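Local coordinates for alcohol dehydrogenase superfamily protein (Novosphingobium aromaticivorans, PDB 3GAZ) that probably works as an NADP-dependent oxidoreductase of the medium-chain alcohol dehydrogenase superfamily, at residues D112-A121 / L278-D289; L67-V75 / M125-L133. All coordinates share one frame; numbering follows the deposited sequence.

Contact 1 (D112-A121 / L278-D289); sequences DARLLASKPA and LAHFGEMLREAD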
ATOM      1  N   ASP A 112      -7.151 -12.168   1.628  1.00 18.13           N
ATOM      2  CA  ASP A 112      -6.657 -13.200   0.722  1.00 18.23           C
ATOM      3  C   ASP A 112      -6.568 -14.475   1.557  1.00 17.30           C
ATOM      4  O   ASP A 112      -5.885 -14.500   2.585  1.00 16.27           O
ATOM      5  CB  ASP A 112      -5.269 -12.819   0.199  1.00 18.70           C
ATOM      6  CG  ASP A 112      -4.737 -13.800  -0.833  1.00 21.73           C
ATOM      7  OD1 ASP A 112      -4.677 -15.017  -0.545  1.00 19.19           O
ATOM      8  OD2 ASP A 112      -4.367 -13.347  -1.938  1.00 23.42           O
ATOM      9  N   ALA A 113      -7.253 -15.524   1.108  1.00 16.11           N
ATOM     10  CA  ALA A 113      -7.295 -16.798   1.821  1.00 18.34           C
ATOM     11  C   ALA A 113      -5.930 -17.336   2.243  1.00 17.15           C
ATOM     12  O   ALA A 113      -5.804 -17.962   3.295  1.00 18.27           O
ATOM     13  CB  ALA A 113      -8.025 -17.843   0.971  1.00 18.52           C
ATOM     14  N   ARG A 114      -4.912 -17.083   1.431  1.00 18.73           N
ATOM     15  CA  ARG A 114      -3.561 -17.563   1.717  1.00 19.26           C
ATOM     16  C   ARG A 114      -2.959 -17.031   3.016  1.00 18.35           C
ATOM     17  O   ARG A 114      -2.061 -17.653   3.590  1.00 17.88           O
ATOM     18  CB  ARG A 114      -2.639 -17.219   0.552  1.00 19.71           C
ATOM     19  CG  ARG A 114      -2.973 -17.965  -0.734  1.00 21.75           C
ATOM     20  CD  ARG A 114      -2.113 -17.475  -1.883  1.00 21.65           C
ATOM     21  NE  ARG A 114      -2.511 -16.143  -2.326  1.00 23.69           N
ATOM     22  CZ  ARG A 114      -1.920 -15.476  -3.312  1.00 23.35           C
ATOM     23  NH1 ARG A 114      -0.894 -16.014  -3.960  1.00 24.35           N
ATOM     24  NH2 ARG A 114      -2.364 -14.275  -3.659  1.00 23.45           N
ATOM     25  N   LEU A 115      -3.450 -15.883   3.471  1.00 16.87           N
ATOM     26  CA  LEU A 115      -2.957 -15.264   4.696  1.00 17.07           C
ATOM     27  C   LEU A 115      -3.610 -15.842   5.951  1.00 19.28           C
ATOM     28  O   LEU A 115      -3.141 -15.609   7.069  1.00 19.68           O
ATOM     29  CB  LEU A 115      -3.221 -13.758   4.661  1.00 16.77           C
ATOM     30  CG  LEU A 115      -2.497 -12.923   3.600  1.00 18.31           C
ATOM     31  CD1 LEU A 115      -2.994 -11.478   3.655  1.00 15.53           C
ATOM     32  CD2 LEU A 115      -0.999 -12.986   3.836  1.00 13.20           C
ATOM     33  N   LEU A 116      -4.685 -16.598   5.761  1.00 18.69           N
ATOM     34  CA  LEU A 116      -5.426 -17.176   6.875  1.00 16.83           C
ATOM     35  C   LEU A 116      -5.162 -18.639   7.186  1.00 16.51           C
ATOM     36  O   LEU A 116      -4.710 -19.407   6.338  1.00 13.46           O
ATOM     37  CB  LEU A 116      -6.925 -16.999   6.635  1.00 17.71           C
ATOM     38  CG  LEU A 116      -7.443 -15.560   6.627  1.00 17.85           C
ATOM     39  CD1 LEU A 116      -8.871 -15.540   6.123  1.00 15.48           C
ATOM     40  CD2 LEU A 116      -7.342 -14.973   8.030  1.00 15.91           C
ATOM     41  N   ALA A 117      -5.470 -19.006   8.426  1.00 16.16           N
ATOM     42  CA  ALA A 117      -5.332 -20.370   8.913  1.00 16.46           C
ATOM     43  C   ALA A 117      -6.437 -20.561   9.944  1.00 17.07           C
ATOM     44  O   ALA A 117      -6.821 -19.608  10.635  1.00 15.85           O
ATOM     45  CB  ALA A 117      -3.968 -20.573   9.560  1.00 18.08           C
ATOM     46  N   SER A 118      -6.956 -21.779  10.046  1.00 15.63           N
ATOM     47  CA  SER A 118      -8.011 -22.055  11.008  1.00 17.31           C
ATOM     48  C   SER A 118      -7.529 -21.660  12.393  1.00 17.71           C
ATOM     49  O   SER A 118      -6.359 -21.857  12.734  1.00 19.57           O
ATOM     50  CB  SER A 118      -8.377 -23.543  10.990  1.00 19.64           C
ATOM     51  OG  SER A 118      -8.940 -23.912   9.743  1.00 21.91           O
ATOM     52  N   LYS A 119      -8.425 -21.088  13.188  1.00 18.26           N
ATOM     53  CA  LYS A 119      -8.072 -20.677  14.538  1.00 18.36           C
ATOM     54  C   LYS A 119      -7.861 -21.904  15.417  1.00 18.78           C
ATOM     55  O   LYS A 119      -8.630 -22.857  15.350  1.00 19.30           O
ATOM     56  CB  LYS A 119      -9.183 -19.819  15.147  1.00 18.37           C
ATOM     57  CG  LYS A 119      -8.863 -19.337  16.565  1.00 19.38           C
ATOM     58  CD  LYS A 119     -10.015 -18.566  17.190  1.00 19.62           C
ATOM     59  CE  LYS A 119     -11.154 -19.488  17.584  1.00 22.55           C
ATOM     60  NZ  LYS A 119     -10.718 -20.500  18.589  1.00 19.67           N
ATOM     61  N   PRO A 120      -6.797 -21.900  16.237  1.00 18.68           N
ATOM     62  CA  PRO A 120      -6.529 -23.035  17.122  1.00 19.58           C
ATOM     63  C   PRO A 120      -7.754 -23.222  18.011  1.00 19.86           C
ATOM     64  O   PRO A 120      -8.223 -22.270  18.639  1.00 20.25           O
ATOM     65  CB  PRO A 120      -5.305 -22.574  17.906  1.00 17.53           C
ATOM     66  CG  PRO A 120      -4.566 -21.758  16.890  1.00 18.72           C
ATOM     67  CD  PRO A 120      -5.674 -20.946  16.249  1.00 16.96           C
ATOM     68  N   ALA A 121      -8.272 -24.444  18.057  1.00 19.57           N
ATOM     69  CA  ALA A 121      -9.463 -24.743  18.846  1.00 19.33           C
ATOM     70  C   ALA A 121      -9.378 -24.373  20.323  1.00 18.89           C
ATOM     71  O   ALA A 121     -10.366 -23.934  20.915  1.00 19.70           O
ATOM     72  CB  ALA A 121      -9.811 -26.232  18.709  1.00 19.88           C
ATOM     73  N   LEU A 278       2.890 -14.954  -0.023  1.00 19.33           N
ATOM     74  CA  LEU A 278       1.669 -14.880   0.778  1.00 19.40           C
ATOM     75  C   LEU A 278       1.276 -16.221   1.381  1.00 18.78           C
ATOM     76  O   LEU A 278       0.822 -16.284   2.521  1.00 17.35           O
ATOM     77  CB  LEU A 278       0.506 -14.353  -0.066  1.00 20.12           C
ATOM     78  CG  LEU A 278       0.076 -12.903   0.172  1.00 24.43           C
ATOM     79  CD1 LEU A 278       1.265 -11.970  -0.004  1.00 23.92           C
ATOM     80  CD2 LEU A 278      -1.046 -12.541  -0.795  1.00 22.16           C
ATOM     81  N   ALA A 279       1.442 -17.289   0.609  1.00 18.44           N
ATOM     82  CA  ALA A 279       1.089 -18.627   1.071  1.00 18.70           C
ATOM     83  C   ALA A 279       1.894 -19.067   2.293  1.00 17.86           C
ATOM     84  O   ALA A 279       1.402 -19.827   3.129  1.00 19.47           O
ATOM     85  CB  ALA A 279       1.273 -19.631  -0.060  1.00 19.30           C
ATOM     86  N   HIS A 280       3.133 -18.596   2.390  1.00 18.34           N
ATOM     87  CA  HIS A 280       3.999 -18.955   3.511  1.00 18.01           C
ATOM     88  C   HIS A 280       3.395 -18.498   4.843  1.00 18.96           C
ATOM     89  O   HIS A 280       3.629 -19.115   5.883  1.00 19.62           O
ATOM     90  CB  HIS A 280       5.384 -18.327   3.312  1.00 18.38           C
ATOM     91  CG  HIS A 280       6.411 -18.784   4.301  1.00 19.89           C
ATOM     92  ND1 HIS A 280       6.627 -20.115   4.588  1.00 20.08           N
ATOM     93  CD2 HIS A 280       7.306 -18.089   5.044  1.00 18.92           C
ATOM     94  CE1 HIS A 280       7.611 -20.220   5.465  1.00 20.51           C
ATOM     95  NE2 HIS A 280       8.039 -19.005   5.757  1.00 21.48           N
ATOM     96  N   PHE A 281       2.620 -17.416   4.813  1.00 16.88           N
ATOM     97  CA  PHE A 281       2.002 -16.900   6.032  1.00 16.93           C
ATOM     98  C   PHE A 281       1.017 -17.891   6.635  1.00 16.99           C
ATOM     99  O   PHE A 281       1.140 -18.254   7.804  1.00 17.64           O
ATOM    100  CB  PHE A 281       1.308 -15.566   5.754  1.00 14.73           C
ATOM    101  CG  PHE A 281       2.192 -14.369   5.973  1.00 14.91           C
ATOM    102  CD1 PHE A 281       3.576 -14.479   5.867  1.00 12.42           C
ATOM    103  CD2 PHE A 281       1.642 -13.134   6.296  1.00 12.85           C
ATOM    104  CE1 PHE A 281       4.401 -13.375   6.083  1.00 14.39           C
ATOM    105  CE2 PHE A 281       2.453 -12.027   6.513  1.00 14.86           C
ATOM    106  CZ  PHE A 281       3.840 -12.149   6.407  1.00 13.08           C
ATOM    107  N   GLY A 282       0.040 -18.319   5.841  1.00 16.87           N
ATOM    108  CA  GLY A 282      -0.932 -19.280   6.333  1.00 17.29           C
ATOM    109  C   GLY A 282      -0.244 -20.564   6.763  1.00 17.48           C
ATOM    110  O   GLY A 282      -0.662 -21.226   7.714  1.00 17.06           O
ATOM    111  N   GLU A 283       0.822 -20.923   6.058  1.00 19.49           N
ATOM    112  CA  GLU A 283       1.563 -22.130   6.387  1.00 19.35           C
ATOM    113  C   GLU A 283       2.193 -22.016   7.771  1.00 18.11           C
ATOM    114  O   GLU A 283       2.111 -22.946   8.570  1.00 18.13           O
ATOM    115  CB  GLU A 283       2.648 -22.389   5.338  1.00 22.37           C
ATOM    116  CG  GLU A 283       2.112 -22.800   3.971  1.00 24.24           C
ATOM    117  CD  GLU A 283       1.247 -24.047   4.030  1.00 27.54           C
ATOM    118  OE1 GLU A 283       0.033 -23.925   4.298  1.00 29.02           O
ATOM    119  OE2 GLU A 283       1.785 -25.154   3.818  1.00 30.77           O
HETATM  120  N   MSE A 284       2.821 -20.878   8.055  1.00 16.91           N
HETATM  121  CA  MSE A 284       3.445 -20.676   9.360  1.00 15.60           C
HETATM  122  C   MSE A 284       2.383 -20.689  10.466  1.00 16.13           C
HETATM  123  O   MSE A 284       2.620 -21.221  11.545  1.00 14.54           O
HETATM  124  CB  MSE A 284       4.234 -19.353   9.402  1.00 13.70           C
HETATM  125  CG  MSE A 284       5.601 -19.384   8.684  1.00 11.40           C
HETATM  126 SE   MSE A 284       6.615 -17.867   8.875  1.00  4.21          SE
HETATM  127  CE  MSE A 284       5.731 -16.757   7.725  1.00  9.65           C
ATOM    128  N   LEU A 285       1.212 -20.118  10.193  1.00 13.72           N
ATOM    129  CA  LEU A 285       0.149 -20.089  11.196  1.00 15.36           C
ATOM    130  C   LEU A 285      -0.406 -21.489  11.458  1.00 16.28           C
ATOM    131  O   LEU A 285      -0.993 -21.751  12.509  1.00 14.87           O
ATOM    132  CB  LEU A 285      -0.960 -19.121  10.767  1.00 13.82           C
ATOM    133  CG  LEU A 285      -0.499 -17.653  10.721  1.00 14.57           C
ATOM    134  CD1 LEU A 285      -1.656 -16.754  10.317  1.00 14.82           C
ATOM    135  CD2 LEU A 285       0.041 -17.235  12.085  1.00 14.44           C
ATOM    136  N   ARG A 286      -0.208 -22.385  10.497  1.00 15.67           N
ATOM    137  CA  ARG A 286      -0.641 -23.770  10.641  1.00 18.48           C
ATOM    138  C   ARG A 286       0.330 -24.446  11.605  1.00 18.02           C
ATOM    139  O   ARG A 286      -0.047 -25.323  12.383  1.00 18.81           O
ATOM    140  CB  ARG A 286      -0.619 -24.473   9.285  1.00 20.17           C
ATOM    141  CG  ARG A 286      -1.997 -24.712   8.720  1.00 26.93           C
ATOM    142  CD  ARG A 286      -2.020 -24.494   7.226  1.00 29.67           C
ATOM    143  NE  ARG A 286      -3.124 -23.610   6.891  1.00 34.37           N
ATOM    144  CZ  ARG A 286      -3.102 -22.698   5.928  1.00 33.08           C
ATOM    145  NH1 ARG A 286      -2.023 -22.529   5.174  1.00 32.35           N
ATOM    146  NH2 ARG A 286      -4.169 -21.945   5.734  1.00 35.14           N
ATOM    147  N   GLU A 287       1.587 -24.020  11.545  1.00 17.99           N
ATOM    148  CA  GLU A 287       2.618 -24.542  12.432  1.00 20.05           C
ATOM    149  C   GLU A 287       2.248 -24.120  13.847  1.00 18.88           C
ATOM    150  O   GLU A 287       2.345 -24.902  14.785  1.00 18.67           O
ATOM    151  CB  GLU A 287       3.981 -23.945  12.082  1.00 21.27           C
ATOM    152  CG  GLU A 287       4.555 -24.368  10.748  1.00 25.80           C
ATOM    153  CD  GLU A 287       4.946 -25.829  10.719  1.00 29.37           C
ATOM    154  OE1 GLU A 287       5.184 -26.412  11.802  1.00 31.16           O
ATOM    155  OE2 GLU A 287       5.027 -26.392   9.607  1.00 32.70           O
ATOM    156  N   ALA A 288       1.823 -22.867  13.984  1.00 17.13           N
ATOM    157  CA  ALA A 288       1.435 -22.324  15.281  1.00 16.17           C
ATOM    158  C   ALA A 288       0.271 -23.123  15.869  1.00 16.76           C
ATOM    159  O   ALA A 288       0.283 -23.474  17.047  1.00 16.00           O
ATOM    160  CB  ALA A 288       1.050 -20.857  15.130  1.00 16.78           C
ATOM    161  N   ASP A 289      -0.725 -23.414  15.034  1.00 16.36           N
ATOM    162  CA  ASP A 289      -1.901 -24.177  15.446  1.00 18.10           C
ATOM    163  C   ASP A 289      -1.488 -25.571  15.929  1.00 17.57           C
ATOM    164  O   ASP A 289      -2.000 -26.068  16.930  1.00 16.28           O
ATOM    165  CB  ASP A 289      -2.882 -24.272  14.269  1.00 21.05           C
ATOM    166  CG  ASP A 289      -4.113 -25.112  14.581  1.00 26.63           C
ATOM    167  OD1 ASP A 289      -4.577 -25.126  15.744  1.00 26.86           O
ATOM    168  OD2 ASP A 289      -4.632 -25.749  13.642  1.00 29.15           O
TER
HETATM  169  O   HOH W   1      -4.452 -20.383   3.933  1.00 22.07           O
HETATM  170  O   HOH W   2      -1.240 -20.337   2.912  1.00 23.21           O
HETATM  171  O   HOH W   3      -5.809 -23.704   7.912  1.00 22.91           O
HETATM  172  O   HOH W   4      -4.763 -23.756  11.599  1.00 23.21           O
HETATM  173  O   HOH W   5      -6.829 -26.347  16.688  1.00 30.42           O
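Leu115, Leu278 and Phe281 form an apolar cluster at one end of this contact. The CD2 methyl of Leu115 meets CG of Leu278 and lies 3.6 Å from CD2 of the Phe281 ring, the Leu115 and Phe281 side chains running side by side. Further along, CB of Ala117 rests 3.6 Å from CB of Leu285. Gly282 lets the backbones come together: a CB there would collide with the carbonyl oxygens of Arg114 and Leu116.

Charge frames the Leu278 end. A chi1 of -176° swings the Asp112 carboxylate away from its own backbone N, to where Arg114 grips it side-on, NE to OD1 at 3.0 Å and NH2 to OD2 at 2.8 Å, while OD1 also accepts from Arg114 N in an Asx turn. Leu278 covers one face of the guanidinium thus held. Were an alanine here instead of the aspartate, both grips and the Asx-turn bond would go, and the Arg114 group would probably be free to swing off Leu278.

Direct polar links across are sparse: Gly282 N to Arg114 O is weak (3.2 Å, 127°). Waters add others, one joining Ser118 N to Arg286 NE and another Ser118 O to Asp289 OD2.

Strand 116-118 runs 25° from the axis of helix segment 278-289 and lies between helix 278-293 and its sheet neighbour, strand 90-94; helix 132-145 packs against Met284 and Ala288, and helix 270-274 against Leu115 and Phe281.

Contact 2 (L67-V75 / M125-L133); sequences LGMDLAGTV and MRQASVLPL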
ATOM      1  N   LEU A  67      -6.225   1.035  11.092  1.00  9.93           N
ATOM      2  CA  LEU A  67      -5.011   0.349  11.526  1.00 11.37           C
ATOM      3  C   LEU A  67      -5.286  -1.012  12.172  1.00 12.07           C
ATOM      4  O   LEU A  67      -6.434  -1.442  12.265  1.00 13.95           O
ATOM      5  CB  LEU A  67      -4.222   1.256  12.478  1.00  9.65           C
ATOM      6  CG  LEU A  67      -4.026   2.683  11.948  1.00 11.30           C
ATOM      7  CD1 LEU A  67      -3.067   3.451  12.861  1.00 10.60           C
ATOM      8  CD2 LEU A  67      -3.485   2.633  10.524  1.00 11.79           C
ATOM      9  N   GLY A  68      -4.224  -1.688  12.610  1.00 13.04           N
ATOM     10  CA  GLY A  68      -4.369  -3.004  13.215  1.00 11.79           C
ATOM     11  C   GLY A  68      -3.921  -4.029  12.192  1.00 11.43           C
ATOM     12  O   GLY A  68      -4.413  -4.021  11.067  1.00 11.59           O
HETATM   13  N   MSE A  69      -3.007  -4.917  12.572  1.00 10.72           N
HETATM   14  CA  MSE A  69      -2.476  -5.905  11.638  1.00 11.72           C
HETATM   15  C   MSE A  69      -2.947  -7.348  11.840  1.00 10.35           C
HETATM   16  O   MSE A  69      -3.067  -8.105  10.871  1.00 10.54           O
HETATM   17  CB  MSE A  69      -0.939  -5.861  11.688  1.00 10.86           C
HETATM   18  CG  MSE A  69      -0.351  -4.458  11.548  1.00 14.58           C
HETATM   19 SE   MSE A  69       1.456  -4.398  11.822  1.00  9.73          SE
HETATM   20  CE  MSE A  69       1.528  -3.997  13.432  1.00 15.10           C
ATOM     21  N   ASP A  70      -3.197  -7.727  13.092  1.00 12.16           N
ATOM     22  CA  ASP A  70      -3.628  -9.088  13.427  1.00 10.42           C
ATOM     23  C   ASP A  70      -5.133  -9.213  13.661  1.00 12.34           C
ATOM     24  O   ASP A  70      -5.775  -8.288  14.164  1.00  9.51           O
ATOM     25  CB  ASP A  70      -2.937  -9.582  14.703  1.00 10.62           C
ATOM     26  CG  ASP A  70      -1.434  -9.773  14.543  1.00 13.46           C
ATOM     27  OD1 ASP A  70      -1.003 -10.307  13.499  1.00 10.64           O
ATOM     28  OD2 ASP A  70      -0.686  -9.411  15.485  1.00 11.60           O
ATOM     29  N   LEU A  71      -5.689 -10.371  13.312  1.00 10.74           N
ATOM     30  CA  LEU A  71      -7.102 -10.604  13.546  1.00 12.33           C
ATOM     31  C   LEU A  71      -7.421 -12.051  13.877  1.00 12.71           C
ATOM     32  O   LEU A  71      -6.598 -12.952  13.697  1.00 11.12           O
ATOM     33  CB  LEU A  71      -7.946 -10.163  12.342  1.00 12.17           C
ATOM     34  CG  LEU A  71      -7.812 -10.850  10.977  1.00 12.52           C
ATOM     35  CD1 LEU A  71      -8.270 -12.304  11.044  1.00 14.81           C
ATOM     36  CD2 LEU A  71      -8.667 -10.085   9.968  1.00 12.10           C
ATOM     37  N   ALA A  72      -8.631 -12.242  14.389  1.00 11.56           N
ATOM     38  CA  ALA A  72      -9.161 -13.554  14.724  1.00 12.04           C
ATOM     39  C   ALA A  72     -10.662 -13.363  14.570  1.00 13.76           C
ATOM     40  O   ALA A  72     -11.227 -12.409  15.107  1.00 12.82           O
ATOM     41  CB  ALA A  72      -8.816 -13.931  16.158  1.00 13.04           C
ATOM     42  N   GLY A  73     -11.308 -14.244  13.820  1.00 14.01           N
ATOM     43  CA  GLY A  73     -12.740 -14.099  13.636  1.00 13.36           C
ATOM     44  C   GLY A  73     -13.377 -15.293  12.960  1.00 13.75           C
ATOM     45  O   GLY A  73     -12.901 -16.421  13.085  1.00 16.31           O
ATOM     46  N   THR A  74     -14.456 -15.035  12.233  1.00 13.96           N
ATOM     47  CA  THR A  74     -15.189 -16.081  11.537  1.00 15.61           C
ATOM     48  C   THR A  74     -15.445 -15.698  10.084  1.00 15.50           C
ATOM     49  O   THR A  74     -15.694 -14.535   9.768  1.00 16.81           O
ATOM     50  CB  THR A  74     -16.549 -16.341  12.229  1.00 16.42           C
ATOM     51  OG1 THR A  74     -16.323 -16.811  13.563  1.00 17.21           O
ATOM     52  CG2 THR A  74     -17.354 -17.383  11.463  1.00 20.05           C
ATOM     53  N   VAL A  75     -15.375 -16.684   9.201  1.00 16.42           N
ATOM     54  CA  VAL A  75     -15.628 -16.460   7.784  1.00 16.38           C
ATOM     55  C   VAL A  75     -17.144 -16.358   7.617  1.00 16.96           C
ATOM     56  O   VAL A  75     -17.878 -17.245   8.054  1.00 17.84           O
ATOM     57  CB  VAL A  75     -15.088 -17.639   6.938  1.00 15.75           C
ATOM     58  CG1 VAL A  75     -15.497 -17.483   5.483  1.00 14.74           C
ATOM     59  CG2 VAL A  75     -13.573 -17.703   7.057  1.00 17.15           C
HETATM   60  N   MSE A 125     -10.883 -16.046  20.973  1.00 15.96           N
HETATM   61  CA  MSE A 125     -10.597 -15.134  19.871  1.00 15.77           C
HETATM   62  C   MSE A 125      -9.514 -14.119  20.255  1.00 15.67           C
HETATM   63  O   MSE A 125      -8.663 -13.765  19.434  1.00 14.95           O
HETATM   64  CB  MSE A 125     -11.877 -14.417  19.433  1.00 13.93           C
HETATM   65  CG  MSE A 125     -12.856 -15.304  18.644  1.00 12.49           C
HETATM   66 SE   MSE A 125     -12.294 -15.682  16.947  1.00  6.32          SE
HETATM   67  CE  MSE A 125     -13.539 -16.897  16.432  1.00 14.21           C
ATOM     68  N   ARG A 126      -9.543 -13.656  21.502  1.00 14.57           N
ATOM     69  CA  ARG A 126      -8.547 -12.696  21.976  1.00 15.39           C
ATOM     70  C   ARG A 126      -7.152 -13.315  21.925  1.00 16.15           C
ATOM     71  O   ARG A 126      -6.217 -12.712  21.399  1.00 14.74           O
ATOM     72  CB  ARG A 126      -8.870 -12.255  23.409  1.00 16.78           C
ATOM     73  CG  ARG A 126      -9.810 -11.045  23.505  1.00 16.54           C
ATOM     74  CD  ARG A 126     -10.413 -10.905  24.906  1.00 15.79           C
ATOM     75  NE  ARG A 126      -9.411 -11.005  25.967  1.00 13.97           N
ATOM     76  CZ  ARG A 126      -8.491 -10.081  26.236  1.00 17.89           C
ATOM     77  NH1 ARG A 126      -8.435  -8.963  25.525  1.00 15.72           N
ATOM     78  NH2 ARG A 126      -7.619 -10.282  27.216  1.00 18.21           N
ATOM     79  N   GLN A 127      -7.019 -14.526  22.465  1.00 15.60           N
ATOM     80  CA  GLN A 127      -5.735 -15.223  22.483  1.00 15.04           C
ATOM     81  C   GLN A 127      -5.147 -15.435  21.090  1.00 15.13           C
ATOM     82  O   GLN A 127      -3.955 -15.229  20.873  1.00 15.05           O
ATOM     83  CB  GLN A 127      -5.874 -16.591  23.155  1.00 15.86           C
ATOM     84  CG  GLN A 127      -6.005 -16.573  24.660  1.00 14.49           C
ATOM     85  CD  GLN A 127      -6.187 -17.975  25.216  1.00 18.61           C
ATOM     86  OE1 GLN A 127      -7.137 -18.672  24.863  1.00 18.81           O
ATOM     87  NE2 GLN A 127      -5.271 -18.399  26.080  1.00 18.72           N
ATOM     88  N   ALA A 128      -5.984 -15.868  20.155  1.00 13.37           N
ATOM     89  CA  ALA A 128      -5.535 -16.123  18.795  1.00 12.32           C
ATOM     90  C   ALA A 128      -5.169 -14.842  18.049  1.00 13.75           C
ATOM     91  O   ALA A 128      -4.244 -14.837  17.240  1.00 12.19           O
ATOM     92  CB  ALA A 128      -6.611 -16.880  18.030  1.00 10.76           C
ATOM     93  N   SER A 129      -5.888 -13.757  18.331  1.00 12.30           N
ATOM     94  CA  SER A 129      -5.644 -12.483  17.655  1.00 13.84           C
ATOM     95  C   SER A 129      -4.267 -11.848  17.897  1.00 12.72           C
ATOM     96  O   SER A 129      -3.790 -11.078  17.065  1.00 14.14           O
ATOM     97  CB  SER A 129      -6.731 -11.471  18.028  1.00 12.69           C
ATOM     98  OG  SER A 129      -6.558 -10.992  19.352  1.00 13.78           O
ATOM     99  N   VAL A 130      -3.625 -12.162  19.017  1.00 13.41           N
ATOM    100  CA  VAL A 130      -2.317 -11.569  19.316  1.00 12.26           C
ATOM    101  C   VAL A 130      -1.140 -12.441  18.900  1.00 13.85           C
ATOM    102  O   VAL A 130       0.011 -12.104  19.165  1.00 13.05           O
ATOM    103  CB  VAL A 130      -2.165 -11.267  20.823  1.00 11.48           C
ATOM    104  CG1 VAL A 130      -3.205 -10.262  21.258  1.00 11.50           C
ATOM    105  CG2 VAL A 130      -2.290 -12.564  21.636  1.00 12.81           C
ATOM    106  N   LEU A 131      -1.427 -13.547  18.224  1.00 13.70           N
ATOM    107  CA  LEU A 131      -0.385 -14.487  17.817  1.00 14.46           C
ATOM    108  C   LEU A 131       0.282 -14.315  16.436  1.00 13.48           C
ATOM    109  O   LEU A 131       1.504 -14.377  16.323  1.00 13.20           O
ATOM    110  CB  LEU A 131      -0.960 -15.906  17.925  1.00 15.73           C
ATOM    111  CG  LEU A 131      -0.077 -17.105  18.281  1.00 19.87           C
ATOM    112  CD1 LEU A 131       0.755 -16.820  19.524  1.00 16.90           C
ATOM    113  CD2 LEU A 131      -0.989 -18.314  18.519  1.00 20.96           C
ATOM    114  N   PRO A 132      -0.509 -14.083  15.374  1.00 13.48           N
ATOM    115  CA  PRO A 132       0.028 -13.926  14.010  1.00 12.31           C
ATOM    116  C   PRO A 132       1.375 -13.225  13.777  1.00 11.74           C
ATOM    117  O   PRO A 132       2.372 -13.886  13.502  1.00 10.57           O
ATOM    118  CB  PRO A 132      -1.121 -13.252  13.267  1.00 13.31           C
ATOM    119  CG  PRO A 132      -2.325 -13.883  13.912  1.00 14.42           C
ATOM    120  CD  PRO A 132      -1.956 -13.801  15.396  1.00 12.13           C
ATOM    121  N   LEU A 133       1.418 -11.901  13.883  1.00 12.12           N
ATOM    122  CA  LEU A 133       2.667 -11.174  13.632  1.00 12.24           C
ATOM    123  C   LEU A 133       3.876 -11.651  14.421  1.00 12.20           C
ATOM    124  O   LEU A 133       4.912 -11.974  13.832  1.00 12.29           O
ATOM    125  CB  LEU A 133       2.495  -9.670  13.873  1.00 12.88           C
ATOM    126  CG  LEU A 133       3.795  -8.857  13.733  1.00 13.83           C
ATOM    127  CD1 LEU A 133       4.382  -9.037  12.329  1.00 12.24           C
ATOM    128  CD2 LEU A 133       3.515  -7.385  14.008  1.00 16.02           C
TER
HETATM  129  O   HOH W   6       1.183 -10.893  16.887  1.00  9.01           O
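Asp70 reaches Pro132 and Leu133 with CG beside its own backbone N (chi1 -67°), while selenomethionine Met125 folds back over Gly73 through a bend at chi2. These two side chains mark opposite parts of the contact.

At the first end, Leu133 N donates to Asp70 OD1 at 2.9 Å, meeting the oxygen on its syn side but 28° out of the carboxylate plane. The same OD1 is approached by CB of Pro132, so proline and amide converge on one oxygen. A water donates to Asp70 OD2 and to Val130 O, 2.8 Å from each, and thus spans from the carboxylate to the turn before helix 132-145. Beyond the aspartate, CE of Met69, also a selenomethionine, touches CD2 of Leu133 at 4.0 Å, the two chains meeting at an oblique angle.

The middle is close-packed because the facing side chains are small. Ala72 points its CB at the helix and sits 3.7 Å from CB of Ser129 and 4.1 Å from CB of Ala128. Ser129 OG is turned to its own helix, donating to Arg126 O, which leaves CB as the part that faces the strand. At the far end, the selenium (SE) of Met125 lies 3.6 Å from Gly73 N, and its CE lies beside Gly73 O. Thr74 OG1, close to that methyl, is hydrogen-bonded to Glu40 OE2.

The axes of strand 70-75 and helix 125-129 approach to 6.8 Å and run roughly antiparallel (143°). Strand 70-78 belongs to the GroES-like domain, and the contact lays helix 125-129 and the start of helix 132-145 against it, in the catalytic-domain half of the medium-chain dehydrogenase fold.

How the contacts relate
From the N terminus, strand 70-78 comes first, then 112-121, then 125-133, and last helix 278-293. Contact 2 closes a loop of about fifty residues, about a third strand and no helix; contact 1 closes a much longer one, which includes all six strands of the parallel sheet. The segments alternate, so the two loops cross. Contact 1 brings a helix that comes after the last strand, 262-265, of the parallel sheet back onto strand 116-118, while contact 2 ties strand 70-78 to helices 125-129 and 132-145; both strands pair with strand 90-94. Their centres are 11 Å apart and they touch directly: Lys119 packs on Ala128 and Met125, Leu285 on Pro132, and Leu116 on Leu71.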